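Sensor protein kinase WalK (Staphylococcus aureus, PDB 4YWZ) is an essential sensor histidine kinase of the WalKR two-component system, whose extracellular Cache-type receptor domain probably senses a signal outside the cell. Local coordinates at residues N48-Y53 with A73-S78; N18-A23 with W118-P123. The protein carries 1 engineered substitution. One frame throughout, in Å; residues are numbered along the deposited sequence.

Interaction 1: N48-Y53 with A73-S78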
loop_
_atom_site.group_PDB
_atom_site.type_symbol
_atom_site.label_atom_id
_atom_site.label_comp_id
_atom_site.label_asym_id
_atom_site.label_seq_id
_atom_site.Cartn_x
_atom_site.Cartn_y
_atom_site.Cartn_z
ATOM N N ASN A 48 -19.887 6.262 -10.336
ATOM C CA ASN A 48 -19.317 4.949 -10.448
ATOM C C ASN A 48 -17.811 5.001 -10.451
ATOM O O ASN A 48 -17.161 4.136 -9.847
ATOM C CB ASN A 48 -19.804 4.303 -11.771
ATOM C CG ASN A 48 -19.112 3.018 -12.079
ATOM O OD1 ASN A 48 -19.346 2.003 -11.398
ATOM N ND2 ASN A 48 -18.173 3.049 -13.070
ATOM N N LEU A 49 -17.209 6.006 -11.138
ATOM C CA LEU A 49 -15.778 6.037 -11.157
ATOM C C LEU A 49 -15.282 6.257 -9.714
ATOM O O LEU A 49 -14.263 5.681 -9.312
ATOM C CB LEU A 49 -15.295 7.153 -12.103
ATOM C CG LEU A 49 -15.341 6.717 -13.595
ATOM C CD1 LEU A 49 -15.240 8.062 -14.367
ATOM C CD2 LEU A 49 -14.270 5.786 -13.944
ATOM N N LEU A 50 -15.905 7.205 -9.026
ATOM C CA LEU A 50 -15.475 7.531 -7.709
ATOM C C LEU A 50 -15.498 6.297 -6.846
ATOM O O LEU A 50 -14.530 5.973 -6.156
ATOM C CB LEU A 50 -16.360 8.542 -7.043
ATOM C CG LEU A 50 -16.008 10.007 -7.093
ATOM C CD1 LEU A 50 -15.103 10.604 -8.167
ATOM C CD2 LEU A 50 -17.145 10.912 -6.614
ATOM N N SER A 51 -16.591 5.624 -6.929
ATOM C CA SER A 51 -16.763 4.378 -6.106
ATOM C C SER A 51 -15.797 3.248 -6.398
ATOM O O SER A 51 -15.331 2.586 -5.417
ATOM C CB SER A 51 -18.207 3.908 -6.271
ATOM O OG SER A 51 -19.022 4.800 -5.513
ATOM N N GLU A 52 -15.447 3.020 -7.673
ATOM C CA GLU A 52 -14.450 2.014 -8.050
ATOM C C GLU A 52 -13.138 2.320 -7.421
ATOM O O GLU A 52 -12.447 1.465 -6.883
ATOM C CB GLU A 52 -14.246 1.991 -9.537
ATOM C CG GLU A 52 -15.391 1.364 -10.305
ATOM C CD GLU A 52 -15.255 1.510 -11.820
ATOM O OE1 GLU A 52 -14.300 2.143 -12.323
ATOM O OE2 GLU A 52 -16.099 0.910 -12.516
ATOM N N TYR A 53 -12.701 3.584 -7.528
ATOM C CA TYR A 53 -11.472 3.983 -6.969
ATOM C C TYR A 53 -11.374 3.903 -5.415
ATOM O O TYR A 53 -10.242 3.619 -4.875
ATOM C CB TYR A 53 -11.041 5.388 -7.531
ATOM C CG TYR A 53 -10.475 5.304 -8.937
ATOM C CD1 TYR A 53 -9.137 5.413 -9.153
ATOM C CD2 TYR A 53 -11.279 5.143 -10.015
ATOM C CE1 TYR A 53 -8.579 5.288 -10.432
ATOM C CE2 TYR A 53 -10.735 5.006 -11.278
ATOM C CZ TYR A 53 -9.409 5.142 -11.458
ATOM O OH TYR A 53 -8.894 5.059 -12.734
ATOM N N ALA A 73 -20.734 14.646 -5.438
ATOM C CA ALA A 73 -20.761 13.201 -5.222
ATOM C C ALA A 73 -19.745 12.874 -4.141
ATOM O O ALA A 73 -18.719 13.518 -4.027
ATOM C CB ALA A 73 -20.391 12.456 -6.474
ATOM N N THR A 74 -20.074 11.793 -3.429
ATOM C CA THR A 74 -19.200 11.184 -2.451
ATOM C C THR A 74 -19.293 9.670 -2.542
ATOM O O THR A 74 -20.331 9.101 -2.928
ATOM C CB THR A 74 -19.527 11.601 -0.987
ATOM O OG1 THR A 74 -18.659 10.894 -0.084
ATOM C CG2 THR A 74 -20.981 11.345 -0.564
ATOM N N THR A 75 -18.210 9.015 -2.144
ATOM C CA THR A 75 -18.161 7.554 -2.021
ATOM C C THR A 75 -18.612 7.020 -0.655
ATOM O O THR A 75 -18.816 5.782 -0.536
ATOM C CB THR A 75 -16.791 7.049 -2.245
ATOM O OG1 THR A 75 -15.883 7.562 -1.244
ATOM C CG2 THR A 75 -16.314 7.470 -3.606
ATOM N N LYS A 76 -18.859 7.905 0.288
ATOM C CA LYS A 76 -19.240 7.553 1.657
ATOM C C LYS A 76 -20.721 7.796 1.903
ATOM O O LYS A 76 -21.223 8.945 1.976
ATOM C CB LYS A 76 -18.307 8.243 2.673
ATOM C CG LYS A 76 -18.603 7.895 4.109
ATOM C CD LYS A 76 -17.505 8.290 5.120
ATOM C CE LYS A 76 -16.093 7.834 4.850
ATOM N NZ LYS A 76 -15.722 6.375 4.965
ATOM N N GLN A 77 -21.453 6.679 1.953
ATOM C CA GLN A 77 -22.934 6.724 2.101
ATOM C C GLN A 77 -23.379 7.536 3.333
ATOM O O GLN A 77 -24.338 8.306 3.286
ATOM C CB GLN A 77 -23.456 5.267 2.096
ATOM C CG GLN A 77 -24.950 5.094 2.298
ATOM C CD GLN A 77 -25.249 4.076 3.401
ATOM O OE1 GLN A 77 -25.259 4.409 4.600
ATOM N NE2 GLN A 77 -25.476 2.823 3.005
ATOM N N SER A 78 -22.634 7.458 4.437
ATOM C CA SER A 78 -22.932 8.210 5.652
ATOM C C SER A 78 -22.752 9.715 5.508
ATOM O O SER A 78 -23.186 10.434 6.362
ATOM C CB SER A 78 -22.073 7.682 6.838
ATOM O OG SER A 78 -20.645 7.878 6.645
HETATM O O HOH W 1 -18.621 4.040 -2.720
#

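Interaction 2: N18-A23 with W118-P123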
loop_
_atom_site.group_PDB
_atom_site.type_symbol
_atom_site.label_atom_id
_atom_site.label_comp_id
_atom_site.label_asym_id
_atom_site.label_seq_id
_atom_site.Cartn_x
_atom_site.Cartn_y
_atom_site.Cartn_z
ATOM N N ASN A 18 1.641 6.397 -4.463
ATOM C CA ASN A 18 0.588 5.526 -4.801
ATOM C C ASN A 18 -0.858 6.127 -4.965
ATOM O O ASN A 18 -1.586 5.911 -5.962
ATOM C CB ASN A 18 0.645 4.448 -3.780
ATOM C CG ASN A 18 0.051 3.158 -4.245
ATOM O OD1 ASN A 18 0.540 2.514 -5.231
ATOM N ND2 ASN A 18 -1.035 2.786 -3.615
ATOM N N ILE A 19 -1.281 6.883 -3.968
ATOM C CA ILE A 19 -2.537 7.608 -3.987
ATOM C C ILE A 19 -2.505 8.555 -5.229
ATOM O O ILE A 19 -3.511 8.661 -5.913
ATOM C CB ILE A 19 -2.746 8.413 -2.725
ATOM C CG1 ILE A 19 -2.953 7.537 -1.457
ATOM C CG2 ILE A 19 -3.914 9.366 -2.867
ATOM C CD1 ILE A 19 -3.993 6.489 -1.571
ATOM N N THR A 20 -1.442 9.313 -5.370
ATOM C CA THR A 20 -1.388 10.302 -6.471
ATOM C C THR A 20 -1.474 9.670 -7.877
ATOM O O THR A 20 -2.115 10.224 -8.785
ATOM C CB THR A 20 -0.175 11.219 -6.425
ATOM O OG1 THR A 20 1.009 10.488 -6.641
ATOM C CG2 THR A 20 -0.004 11.865 -5.087
ATOM N N GLN A 21 -0.824 8.508 -8.068
ATOM C CA GLN A 21 -0.882 7.839 -9.372
ATOM C C GLN A 21 -2.322 7.312 -9.582
ATOM O O GLN A 21 -2.856 7.388 -10.695
ATOM C CB GLN A 21 0.191 6.756 -9.432
ATOM C CG GLN A 21 1.575 7.289 -9.509
ATOM C CD GLN A 21 2.649 6.214 -9.431
ATOM O OE1 GLN A 21 2.450 5.247 -8.765
ATOM N NE2 GLN A 21 3.782 6.421 -10.084
ATOM N N TYR A 22 -2.996 6.721 -8.548
ATOM C CA TYR A 22 -4.391 6.339 -8.702
ATOM C C TYR A 22 -5.283 7.553 -9.033
ATOM O O TYR A 22 -6.215 7.494 -9.898
ATOM C CB TYR A 22 -4.947 5.655 -7.465
ATOM C CG TYR A 22 -4.771 4.168 -7.463
ATOM C CD1 TYR A 22 -5.566 3.344 -8.248
ATOM C CD2 TYR A 22 -3.861 3.550 -6.569
ATOM C CE1 TYR A 22 -5.346 1.923 -8.292
ATOM C CE2 TYR A 22 -3.688 2.163 -6.554
ATOM C CZ TYR A 22 -4.440 1.342 -7.411
ATOM O OH TYR A 22 -4.234 -0.076 -7.383
ATOM N N ALA A 23 -5.064 8.655 -8.277
ATOM C CA ALA A 23 -5.949 9.794 -8.407
ATOM C C ALA A 23 -5.812 10.382 -9.849
ATOM O O ALA A 23 -6.761 10.871 -10.376
ATOM C CB ALA A 23 -5.573 10.853 -7.408
ATOM N N TRP A 118 -4.370 11.936 5.319
ATOM C CA TRP A 118 -3.707 12.706 4.321
ATOM C C TRP A 118 -4.773 13.108 3.329
ATOM O O TRP A 118 -5.453 12.277 2.695
ATOM C CB TRP A 118 -2.588 11.923 3.611
ATOM C CG TRP A 118 -1.739 12.722 2.705
ATOM C CD1 TRP A 118 -1.053 13.827 3.030
ATOM C CD2 TRP A 118 -1.474 12.491 1.296
ATOM N NE1 TRP A 118 -0.348 14.328 1.913
ATOM C CE2 TRP A 118 -0.611 13.537 0.846
ATOM C CE3 TRP A 118 -1.919 11.558 0.374
ATOM C CZ2 TRP A 118 -0.140 13.604 -0.468
ATOM C CZ3 TRP A 118 -1.498 11.664 -0.949
ATOM C CH2 TRP A 118 -0.631 12.691 -1.343
ATOM N N VAL A 119 -4.876 14.425 3.076
ATOM C CA VAL A 119 -5.877 14.980 2.179
ATOM C C VAL A 119 -5.127 15.434 0.916
ATOM O O VAL A 119 -4.084 16.119 0.966
ATOM C CB VAL A 119 -6.564 16.254 2.739
ATOM C CG1 VAL A 119 -7.380 17.024 1.671
ATOM C CG2 VAL A 119 -7.359 15.890 3.990
ATOM N N TYR A 120 -5.589 14.898 -0.223
ATOM C CA TYR A 120 -5.028 15.205 -1.581
ATOM C C TYR A 120 -6.176 15.718 -2.411
ATOM O O TYR A 120 -7.241 15.120 -2.567
ATOM C CB TYR A 120 -4.415 13.953 -2.158
ATOM C CG TYR A 120 -3.830 14.147 -3.541
ATOM C CD1 TYR A 120 -2.660 14.821 -3.649
ATOM C CD2 TYR A 120 -4.449 13.648 -4.649
ATOM C CE1 TYR A 120 -2.064 15.038 -4.908
ATOM C CE2 TYR A 120 -3.905 13.823 -5.907
ATOM C CZ TYR A 120 -2.757 14.552 -6.004
ATOM O OH TYR A 120 -2.137 14.757 -7.281
ATOM N N ASN A 121 -5.928 16.846 -3.080
ATOM C CA ASN A 121 -6.796 17.393 -4.044
ATOM C C ASN A 121 -6.098 17.433 -5.449
ATOM O O ASN A 121 -4.942 17.847 -5.570
ATOM C CB ASN A 121 -7.080 18.854 -3.711
ATOM C CG ASN A 121 -7.961 19.020 -2.514
ATOM O OD1 ASN A 121 -9.071 18.529 -2.526
ATOM N ND2 ASN A 121 -7.484 19.678 -1.527
ATOM N N ILE A 122 -6.854 16.950 -6.426
ATOM C CA ILE A 122 -6.442 17.068 -7.847
ATOM C C ILE A 122 -7.571 17.659 -8.652
ATOM O O ILE A 122 -8.686 17.177 -8.694
ATOM C CB ILE A 122 -5.911 15.744 -8.453
ATOM C CG1 ILE A 122 -5.493 16.009 -9.924
ATOM C CG2 ILE A 122 -6.867 14.604 -8.304
ATOM C CD1 ILE A 122 -4.767 14.853 -10.578
ATOM N N PRO A 123 -7.285 18.822 -9.270
ATOM C CA PRO A 123 -8.326 19.401 -10.096
ATOM C C PRO A 123 -8.528 18.597 -11.384
ATOM O O PRO A 123 -7.554 18.080 -11.914
ATOM C CB PRO A 123 -7.754 20.815 -10.456
ATOM C CG PRO A 123 -6.315 20.797 -10.231
ATOM C CD PRO A 123 -6.093 19.671 -9.192
HETATM O O HOH W 2 -2.369 12.865 -9.336
#

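Interaction 1: N48-Y53 with A73-S78
L50 and T75 form the tight part of this contact, a methyl group set against a helical backbone. T75 CG2 lies 3.5 Å from L50 O and 3.6 Å from L50 CB. With chi1 at 63°, OG1 stands between the backbone N and the carbonyl carbon and bonds to the backbone N of I62, which leaves CG2 to meet the helix. From the same leucine, CD2 reaches back along the strand to A73 CB, 3.6 Å away, methyl to methyl. Helix 46-54 thus lies against the end of strand 71-74, within this chain an outermost strand of the antiparallel Cache-type sheet, just where the chain leaves it. The exit is shaped by an ST turn: T74 OG1 accepts from K76 N at 3.0 Å, nearly straight at 170°, and is also hydrogen-bonded to E61 OE2. T74 O, in turn, is held by Q47 NE2. The S51 side is looser. Its OG stays 4.3 Å from T75 CG2, and a water spans the polar groups, 2.9 Å from S51 OG and donating to T75 O at 2.8 Å.

Interaction 2: N18-A23 with W118-P123
The long N-terminal helix 7-37 packs on one face of the Cache-type antiparallel sheet here, its segment 18-23 running at 29° to strand segment 118-123 with the axes 9.8 Å apart. Alternate strand residues W118, Y120 and I122 face the helix and meet I19, T20 and A23. T20 CG2 is the methyl shared by both rings: it sits over one face of Y120, 4.1 Å from the centroid and 24° off the normal, a CH-pi contact, and it also reaches the edge of the W118 indole, 3.9 Å from CH2. The T20 side chain crosses both aromatic side chains at about a right angle. With chi1 at 66°, OG1 is turned back along its own helix to hydrogen-bond K17 O, and CG2, anti to the carbonyl carbon, is the branch turned to the rings. I19 CG2 comes to the same indole edge, 3.8 Å from W118 CZ3. Further along, A23 CB approaches the Y120 ring obliquely, 3.7 Å from CE2, and then meets I122 CG2 at 4.1 Å. The polar ends have partners too: W118 NE1 bonds to D103 OD2 and Y120 OH to S101 OG. A water donates to T20 O at 2.7 Å and lies 2.8 Å from Y120 OH. The direct contacts are thus essentially apolar, mostly methyls against aromatic rings, and water supplies a polar link.

In the fold
From the N terminus, helix 7-37 supplies the first half of interaction 2 at 18-23. The chain then passes through helix 46-54 and strands 59-66 and 71-74, where interaction 1 closes a short loop between 48-53 and 73-78. Only at 118-123, in strand 114-126, does interaction 2 close its much longer loop, so interaction 1 is nested within it. Both reach the same sheet: interaction 1 brings a short helix to an outermost strand, 71-74, interaction 2 the long helix to strand 114-126. Their centres lie 15 Å apart, yet they touch, Y53 CE1 packing 3.3 Å from Y22 O. Residues of both helical segments also contact the second subunit.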